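Local coordinates for protein dihydrodipicolinate synthase (Bacillus clausii KSM-K16, PDB 3E96) that probably catalyses the 4-hydroxy-tetrahydrodipicolinate synthase reaction as a TIM-barrel lyase of the DapA family, at residues I47-C53 with A82-G87; I133-D137 with L160-V164; F248-R252 with V263-A267. All coordinates share one frame; numbering follows the deposited sequence.

Contact 1. Residues I47-C53 with A82-G87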
loop_
_atom_site.group_PDB
_atom_site.type_symbol
_atom_site.label_atom_id
_atom_site.label_comp_id
_atom_site.label_asym_id
_atom_site.label_seq_id
_atom_site.Cartn_x
_atom_site.Cartn_y
_atom_site.Cartn_z
ATOM N N ILE B 47 21.619 19.726 5.805
ATOM C CA ILE B 47 20.989 18.768 4.896
ATOM C C ILE B 47 20.773 19.442 3.541
ATOM O O ILE B 47 20.131 20.494 3.456
ATOM C CB ILE B 47 19.642 18.263 5.459
ATOM C CG1 ILE B 47 19.823 17.817 6.915
ATOM C CG2 ILE B 47 19.134 17.096 4.624
ATOM C CD1 ILE B 47 20.904 16.772 7.126
ATOM N N ASP B 48 21.308 18.827 2.489
ATOM C CA ASP B 48 21.229 19.394 1.146
ATOM C C ASP B 48 20.251 18.729 0.183
ATOM O O ASP B 48 20.182 19.102 -0.989
ATOM C CB ASP B 48 22.627 19.423 0.521
ATOM C CG ASP B 48 23.667 20.035 1.451
ATOM O OD1 ASP B 48 23.358 21.052 2.108
ATOM O OD2 ASP B 48 24.794 19.502 1.523
ATOM N N VAL B 49 19.512 17.737 0.670
ATOM C CA VAL B 49 18.510 17.052 -0.138
ATOM C C VAL B 49 17.289 16.864 0.753
ATOM O O VAL B 49 17.395 16.327 1.856
ATOM C CB VAL B 49 18.992 15.660 -0.617
ATOM C CG1 VAL B 49 17.882 14.977 -1.412
ATOM C CG2 VAL B 49 20.241 15.802 -1.479
ATOM N N ILE B 50 16.135 17.332 0.289
ATOM C CA ILE B 50 14.911 17.189 1.064
ATOM C C ILE B 50 13.898 16.472 0.180
ATOM O O ILE B 50 13.816 16.727 -1.026
ATOM C CB ILE B 50 14.387 18.563 1.546
ATOM C CG1 ILE B 50 13.250 18.350 2.552
ATOM C CG2 ILE B 50 13.955 19.419 0.359
ATOM C CD1 ILE B 50 12.831 19.607 3.295
ATOM N N VAL B 51 13.134 15.569 0.783
ATOM C CA VAL B 51 12.190 14.759 0.032
ATOM C C VAL B 51 10.725 14.875 0.446
ATOM O O VAL B 51 10.217 14.048 1.203
ATOM C CB VAL B 51 12.605 13.268 0.114
ATOM C CG1 VAL B 51 11.782 12.427 -0.848
ATOM C CG2 VAL B 51 14.090 13.130 -0.187
ATOM N N PRO B 52 10.024 15.906 -0.046
ATOM C CA PRO B 52 8.612 16.047 0.316
ATOM C C PRO B 52 7.850 14.849 -0.256
ATOM O O PRO B 52 8.285 14.240 -1.235
ATOM C CB PRO B 52 8.210 17.366 -0.344
ATOM C CG PRO B 52 9.144 17.454 -1.534
ATOM C CD PRO B 52 10.459 16.998 -0.934
ATOM N N CYS B 53 6.723 14.511 0.358
ATOM C CA CYS B 53 5.926 13.377 -0.093
ATOM C C CYS B 53 6.656 12.049 0.064
ATOM O O CYS B 53 6.432 11.101 -0.696
ATOM C CB CYS B 53 5.489 13.579 -1.545
ATOM S SG CYS B 53 4.150 14.786 -1.684
ATOM N N ALA B 82 18.537 23.672 -1.132
ATOM C CA ALA B 82 18.749 22.233 -1.222
ATOM C C ALA B 82 18.016 21.656 -2.417
ATOM O O ALA B 82 17.133 22.298 -2.982
ATOM C CB ALA B 82 18.266 21.546 0.067
ATOM N N LEU B 83 18.395 20.447 -2.810
ATOM C CA LEU B 83 17.733 19.781 -3.919
ATOM C C LEU B 83 16.392 19.302 -3.388
ATOM O O LEU B 83 16.299 18.844 -2.247
ATOM C CB LEU B 83 18.544 18.575 -4.400
ATOM C CG LEU B 83 19.839 18.860 -5.163
ATOM C CD1 LEU B 83 20.551 17.549 -5.483
ATOM C CD2 LEU B 83 19.509 19.617 -6.441
ATOM N N VAL B 84 15.356 19.417 -4.211
ATOM C CA VAL B 84 14.021 18.985 -3.823
ATOM C C VAL B 84 13.639 17.765 -4.652
ATOM O O VAL B 84 13.538 17.847 -5.873
ATOM C CB VAL B 84 12.987 20.108 -4.056
ATOM C CG1 VAL B 84 11.585 19.612 -3.730
ATOM C CG2 VAL B 84 13.334 21.311 -3.192
ATOM N N VAL B 85 13.448 16.635 -3.978
ATOM C CA VAL B 85 13.071 15.390 -4.634
ATOM C C VAL B 85 11.629 15.087 -4.243
ATOM O O VAL B 85 11.327 14.891 -3.068
ATOM C CB VAL B 85 13.981 14.234 -4.183
ATOM C CG1 VAL B 85 13.568 12.940 -4.884
ATOM C CG2 VAL B 85 15.443 14.580 -4.477
ATOM N N ALA B 86 10.743 15.054 -5.233
ATOM C CA ALA B 86 9.327 14.818 -4.979
ATOM C C ALA B 86 8.893 13.356 -5.011
ATOM O O ALA B 86 9.062 12.664 -6.015
ATOM C CB ALA B 86 8.485 15.626 -5.972
ATOM N N GLY B 87 8.327 12.894 -3.901
ATOM C CA GLY B 87 7.843 11.531 -3.848
ATOM C C GLY B 87 6.573 11.431 -4.677
ATOM O O GLY B 87 5.709 12.314 -4.605
#
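Val51 packs on Val85 and touches both its backbone and its side chain. From CB, CG1 stands anti to the backbone N (chi1 -170°), which brings it to the carbonyl oxygen of Val85, with Val51 CG1 3.3 Å from Val85 O. The other branch takes the apolar contact, placing Val51 CG2 4.1 Å from Val85 CB, and the two valines lie side by side, pointing the same way. Val85 O is approached by carbon from elsewhere in 47-53 as well: Val51 CA sends a CA-H...O contact to it, and Pro52 CD comes within 3.1 Å of Val85 O. Proline has no N-H to offer this oxygen.

The backbones run parallel, with end-to-end directions 25° apart. Ile50 pairs through both its backbone N and its O: the N bonds to Leu83 O at 3.0 Å, and the O accepts from Val85 N in a nearly linear bond (178° at the hydrogen). Flanking bonds from Leu83 N to Asp48 O and from Gly87 N to Pro52 O extend the pairing.

On the side of the sheet that carries Val49, Val49 CG1 meets Val85 CG2 at 3.9 Å. On the other, Ile50 CG2 lies 4.1 Å from Val84 CG2, and the Pro52 ring crosses the Val84 side chain at about a right angle, Pro52 CG meeting Val84 CG1.

These neighbouring barrel strands belong to a beta-alpha-beta unit whose connecting helix, 64-78, touches Ile50, Pro52 and Ala86. Helix 32-43 also packs against Ile50 and Pro52. The Val51 side chain lies about 4 Å from that of Lys167, the predicted Schiff-base lysine, while strand 15-17 and the neighbour 109-112 continue the barrel beyond the two segments.

Contact 2. Residues I133-D137 with L160-V164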
loop_
_atom_site.group_PDB
_atom_site.type_symbol
_atom_site.label_atom_id
_atom_site.label_comp_id
_atom_site.label_asym_id
_atom_site.label_seq_id
_atom_site.Cartn_x
_atom_site.Cartn_y
_atom_site.Cartn_z
ATOM N N ILE B 133 9.386 6.465 -15.538
ATOM C CA ILE B 133 10.619 7.192 -15.820
ATOM C C ILE B 133 10.666 7.665 -17.275
ATOM O O ILE B 133 11.014 8.813 -17.548
ATOM C CB ILE B 133 11.858 6.314 -15.522
ATOM C CG1 ILE B 133 11.926 6.026 -14.018
ATOM C CG2 ILE B 133 13.134 7.018 -15.979
ATOM C CD1 ILE B 133 13.023 5.067 -13.627
ATOM N N GLU B 134 10.305 6.791 -18.208
ATOM C CA GLU B 134 10.331 7.175 -19.616
ATOM C C GLU B 134 9.308 8.262 -19.934
ATOM O O GLU B 134 9.594 9.181 -20.703
ATOM C CB GLU B 134 10.104 5.954 -20.515
ATOM C CG GLU B 134 11.142 4.858 -20.316
ATOM C CD GLU B 134 11.129 3.811 -21.417
ATOM O OE1 GLU B 134 10.032 3.393 -21.838
ATOM O OE2 GLU B 134 12.221 3.392 -21.854
ATOM N N ALA B 135 8.124 8.169 -19.336
ATOM C CA ALA B 135 7.079 9.159 -19.572
ATOM C C ALA B 135 7.460 10.528 -19.013
ATOM O O ALA B 135 7.206 11.561 -19.639
ATOM C CB ALA B 135 5.760 8.694 -18.954
ATOM N N LEU B 136 8.076 10.542 -17.836
ATOM C CA LEU B 136 8.459 11.802 -17.210
ATOM C C LEU B 136 9.682 12.464 -17.828
ATOM O O LEU B 136 9.752 13.693 -17.889
ATOM C CB LEU B 136 8.706 11.600 -15.711
ATOM C CG LEU B 136 7.482 11.309 -14.839
ATOM C CD1 LEU B 136 7.931 11.090 -13.396
ATOM C CD2 LEU B 136 6.494 12.474 -14.919
ATOM N N ASP B 137 10.641 11.658 -18.273
ATOM C CA ASP B 137 11.867 12.190 -18.863
ATOM C C ASP B 137 12.394 13.264 -17.910
ATOM O O ASP B 137 12.652 14.405 -18.301
ATOM C CB ASP B 137 11.562 12.787 -20.241
ATOM C CG ASP B 137 12.815 13.210 -20.987
ATOM O OD1 ASP B 137 13.785 12.424 -21.013
ATOM O OD2 ASP B 137 12.823 14.323 -21.557
ATOM N N LEU B 160 18.596 3.216 -17.925
ATOM C CA LEU B 160 17.784 4.409 -18.149
ATOM C C LEU B 160 18.555 5.667 -17.787
ATOM O O LEU B 160 19.035 5.818 -16.663
ATOM C CB LEU B 160 16.487 4.337 -17.338
ATOM C CG LEU B 160 15.510 3.238 -17.757
ATOM C CD1 LEU B 160 14.356 3.174 -16.756
ATOM C CD2 LEU B 160 14.998 3.505 -19.176
ATOM N N GLN B 161 18.675 6.570 -18.753
ATOM C CA GLN B 161 19.392 7.820 -18.547
ATOM C C GLN B 161 18.881 8.628 -17.361
ATOM O O GLN B 161 19.664 9.238 -16.635
ATOM C CB GLN B 161 19.313 8.678 -19.813
ATOM C CG GLN B 161 20.282 8.240 -20.891
ATOM C CD GLN B 161 21.725 8.503 -20.503
ATOM O OE1 GLN B 161 22.650 7.930 -21.080
ATOM N NE2 GLN B 161 21.925 9.383 -19.526
ATOM N N ASN B 162 17.568 8.631 -17.158
ATOM C CA ASN B 162 17.002 9.403 -16.066
ATOM C C ASN B 162 16.922 8.722 -14.707
ATOM O O ASN B 162 16.409 9.305 -13.756
ATOM C CB ASN B 162 15.639 9.951 -16.480
ATOM C CG ASN B 162 15.763 11.120 -17.434
ATOM O OD1 ASN B 162 15.035 11.219 -18.422
ATOM N ND2 ASN B 162 16.694 12.022 -17.137
ATOM N N LEU B 163 17.410 7.489 -14.606
ATOM C CA LEU B 163 17.418 6.824 -13.305
ATOM C C LEU B 163 18.734 7.287 -12.687
ATOM O O LEU B 163 19.814 6.840 -13.095
ATOM C CB LEU B 163 17.407 5.299 -13.444
ATOM C CG LEU B 163 17.438 4.569 -12.093
ATOM C CD1 LEU B 163 16.153 4.863 -11.327
ATOM C CD2 LEU B 163 17.591 3.079 -12.302
ATOM N N VAL B 164 18.649 8.194 -11.719
ATOM C CA VAL B 164 19.848 8.737 -11.095
ATOM C C VAL B 164 20.198 8.135 -9.746
ATOM O O VAL B 164 21.281 8.381 -9.220
ATOM C CB VAL B 164 19.745 10.274 -10.933
ATOM C CG1 VAL B 164 19.573 10.926 -12.292
ATOM C CG2 VAL B 164 18.578 10.633 -10.025
#
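Asp137 N donates to Ile133 O at 3.0 Å, closing the final turn of helix 122-136 before Asp137 leaves helical geometry with a positive phi of 49°. The facing chain turns too: Leu163 N reaches Leu160 O at 3.1 Å in a type I beta turn, which presents Leu160 and Asn162 to the helix. Ile133 carries the packing between them. Its CG2, anti to the backbone N, slides past the Asn162 side chain, with Ile133 CG2 3.9 Å from Asn162 CB. The longer branch ends against two leucines, with Ile133 CD1 3.9 Å from Leu160 CD1 and equally far from Leu163 CD1. In the parallel barrel this joins the C-terminal end of the helix following strand 109-112 to the turn that leads into strand 163-168; Ile112 of strand 109-112 and Ser140 of strand 140-144 also touch Ile133. An alanine at Ile133 would remove both branches and is likely to open a gap between the helix end and the two leucine methyls. At the exposed margin, Glu134 runs at about a right angle to Leu160, and its OE2 approaches Leu160 CD2 at 3.9 Å.

Contact 3. Residues F248-R252 with V263-A267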
loop_
_atom_site.group_PDB
_atom_site.type_symbol
_atom_site.label_atom_id
_atom_site.label_comp_id
_atom_site.label_asym_id
_atom_site.label_seq_id
_atom_site.Cartn_x
_atom_site.Cartn_y
_atom_site.Cartn_z
ATOM N N PHE B 248 16.557 5.171 19.283
ATOM C CA PHE B 248 15.511 6.012 18.722
ATOM C C PHE B 248 14.898 5.330 17.503
ATOM O O PHE B 248 13.674 5.297 17.345
ATOM C CB PHE B 248 16.085 7.370 18.313
ATOM C CG PHE B 248 15.049 8.345 17.812
ATOM C CD1 PHE B 248 14.107 8.887 18.680
ATOM C CD2 PHE B 248 15.023 8.723 16.473
ATOM C CE1 PHE B 248 13.149 9.798 18.223
ATOM C CE2 PHE B 248 14.071 9.632 16.002
ATOM C CZ PHE B 248 13.134 10.169 16.881
ATOM N N GLU B 249 15.754 4.789 16.641
ATOM C CA GLU B 249 15.276 4.112 15.443
ATOM C C GLU B 249 14.495 2.848 15.794
ATOM O O GLU B 249 13.510 2.519 15.129
ATOM C CB GLU B 249 16.451 3.791 14.512
ATOM C CG GLU B 249 17.061 5.040 13.875
ATOM C CD GLU B 249 16.067 5.782 12.988
ATOM O OE1 GLU B 249 15.679 5.229 11.938
ATOM O OE2 GLU B 249 15.659 6.911 13.341
ATOM N N ASP B 250 14.917 2.143 16.842
ATOM C CA ASP B 250 14.200 0.938 17.246
ATOM C C ASP B 250 12.826 1.289 17.805
ATOM O O ASP B 250 11.861 0.553 17.598
ATOM C CB ASP B 250 14.996 0.139 18.281
ATOM C CG ASP B 250 16.189 -0.563 17.672
ATOM O OD1 ASP B 250 16.153 -0.855 16.456
ATOM O OD2 ASP B 250 17.157 -0.841 18.410
ATOM N N LEU B 251 12.732 2.418 18.501
ATOM C CA LEU B 251 11.454 2.841 19.058
ATOM C C LEU B 251 10.499 3.209 17.920
ATOM O O LEU B 251 9.302 2.922 17.984
ATOM C CB LEU B 251 11.651 4.034 19.991
ATOM C CG LEU B 251 10.417 4.515 20.759
ATOM C CD1 LEU B 251 9.731 3.347 21.455
ATOM C CD2 LEU B 251 10.848 5.568 21.775
ATOM N N ARG B 252 11.035 3.843 16.879
ATOM C CA ARG B 252 10.244 4.215 15.710
ATOM C C ARG B 252 9.777 2.950 14.986
ATOM O O ARG B 252 8.705 2.920 14.381
ATOM C CB ARG B 252 11.085 5.040 14.730
ATOM C CG ARG B 252 11.438 6.445 15.191
ATOM C CD ARG B 252 12.290 7.139 14.137
ATOM N NE ARG B 252 11.576 7.282 12.869
ATOM C CZ ARG B 252 12.158 7.587 11.713
ATOM N NH1 ARG B 252 13.470 7.776 11.657
ATOM N NH2 ARG B 252 11.427 7.718 10.612
ATOM N N VAL B 263 6.432 8.592 16.564
ATOM C CA VAL B 263 7.506 8.747 17.554
ATOM C C VAL B 263 8.261 10.051 17.273
ATOM O O VAL B 263 8.613 10.796 18.197
ATOM C CB VAL B 263 8.509 7.564 17.510
ATOM C CG1 VAL B 263 9.765 7.904 18.317
ATOM C CG2 VAL B 263 7.854 6.312 18.079
ATOM N N ILE B 264 8.511 10.324 15.993
ATOM C CA ILE B 264 9.203 11.549 15.605
ATOM C C ILE B 264 8.395 12.780 16.033
ATOM O O ILE B 264 8.938 13.722 16.628
ATOM C CB ILE B 264 9.425 11.608 14.071
ATOM C CG1 ILE B 264 10.483 10.583 13.659
ATOM C CG2 ILE B 264 9.868 13.006 13.650
ATOM C CD1 ILE B 264 10.722 10.514 12.163
ATOM N N LYS B 265 7.099 12.768 15.740
ATOM C CA LYS B 265 6.243 13.899 16.084
ATOM C C LYS B 265 6.089 14.155 17.576
ATOM O O LYS B 265 6.104 15.308 18.015
ATOM C CB LYS B 265 4.865 13.742 15.429
ATOM C CG LYS B 265 4.902 13.967 13.914
ATOM C CD LYS B 265 3.512 14.035 13.290
ATOM C CE LYS B 265 3.609 14.386 11.806
ATOM N NZ LYS B 265 2.290 14.314 11.099
ATOM N N GLU B 266 5.942 13.100 18.366
ATOM C CA GLU B 266 5.794 13.308 19.802
ATOM C C GLU B 266 7.133 13.688 20.428
ATOM O O GLU B 266 7.174 14.394 21.436
ATOM C CB GLU B 266 5.179 12.073 20.461
ATOM C CG GLU B 266 3.727 11.884 20.031
ATOM C CD GLU B 266 2.908 11.037 20.980
ATOM O OE1 GLU B 266 3.281 10.927 22.170
ATOM O OE2 GLU B 266 1.873 10.496 20.535
ATOM N N ALA B 267 8.229 13.251 19.816
ATOM C CA ALA B 267 9.557 13.604 20.310
ATOM C C ALA B 267 9.800 15.089 20.012
ATOM O O ALA B 267 10.303 15.831 20.866
ATOM C CB ALA B 267 10.620 12.751 19.627
#
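Apolar packing joins Phe248 and Leu251 on one helix to Val263, Ile264 and Ala267 on the other. Phe248 extends with CG anti to its backbone N (chi1 -176°), bringing the far part of the ring across. Its CE1 lies 3.9 Å from Val263 CG1, and Ala267 CB approaches that atom at the ring edge, near its plane. Ile264 CG1 comes obliquely to CZ. The second valine branch points elsewhere: Val263 CG2 meets Leu251 CG at 4.1 Å and also sits near Leu251 O.

The short helical segments are 10.7 Å apart at their axes and make an angle of 120°, so the pair is neither parallel nor antiparallel. Helices 235-252 and 262-270 follow the last barrel strand and, as in DapA-family relatives, belong to the C-terminal helical region. Helix 287-299 covers the same apolar patch through Leu292, Val293 and Leu296, and Trp300 meets the Phe248 ring.

Arg252 adds contacts between a charged group and hydrocarbon. Its aliphatic part packs first, with Arg252 CG 3.8 Å from Val263 CG1; the chain then bends at chi3 (62°). Ile264 CD1 consequently lies over one guanidinium face, offset toward the rim, at 3.3 Å from Arg252 CZ.

Polar bonds hold that guanidinium from within its own helix and from the connecting loop. Arg252 NH1 makes a salt bridge to the syn lone pair of Glu249 OE2 at 2.9 Å, slightly tilted from the guanidinium plane, while NH2 bonds to Asn260. Held at both terminal nitrogens, the group is restricted in its rotation where it faces Ile264, whose side chain lies about 4 Å from that of Thr56, a predicted pyruvate-binding residue.

Contact 1 is the most central, about 9 Å from the chain centre, whereas contact 3 lies about 15 Å and contact 2 about 20 Å out. Contacts 1 and 2 reach the same barrel sheet but use it differently: 47-53 with 82-87 pairs adjacent strands through backbone hydrogen bonds, while 133-137 with 160-164 sets a helix end against a turn, with apolar packing and an exposed margin. Contact 3 joins two helices beyond the barrel strands; it is buried, yet no hydrogen bond crosses it. Contacts 2 and 3 lie on opposite sides of the chain centre, their own centres about 35 Å apart, and none of the three touches another.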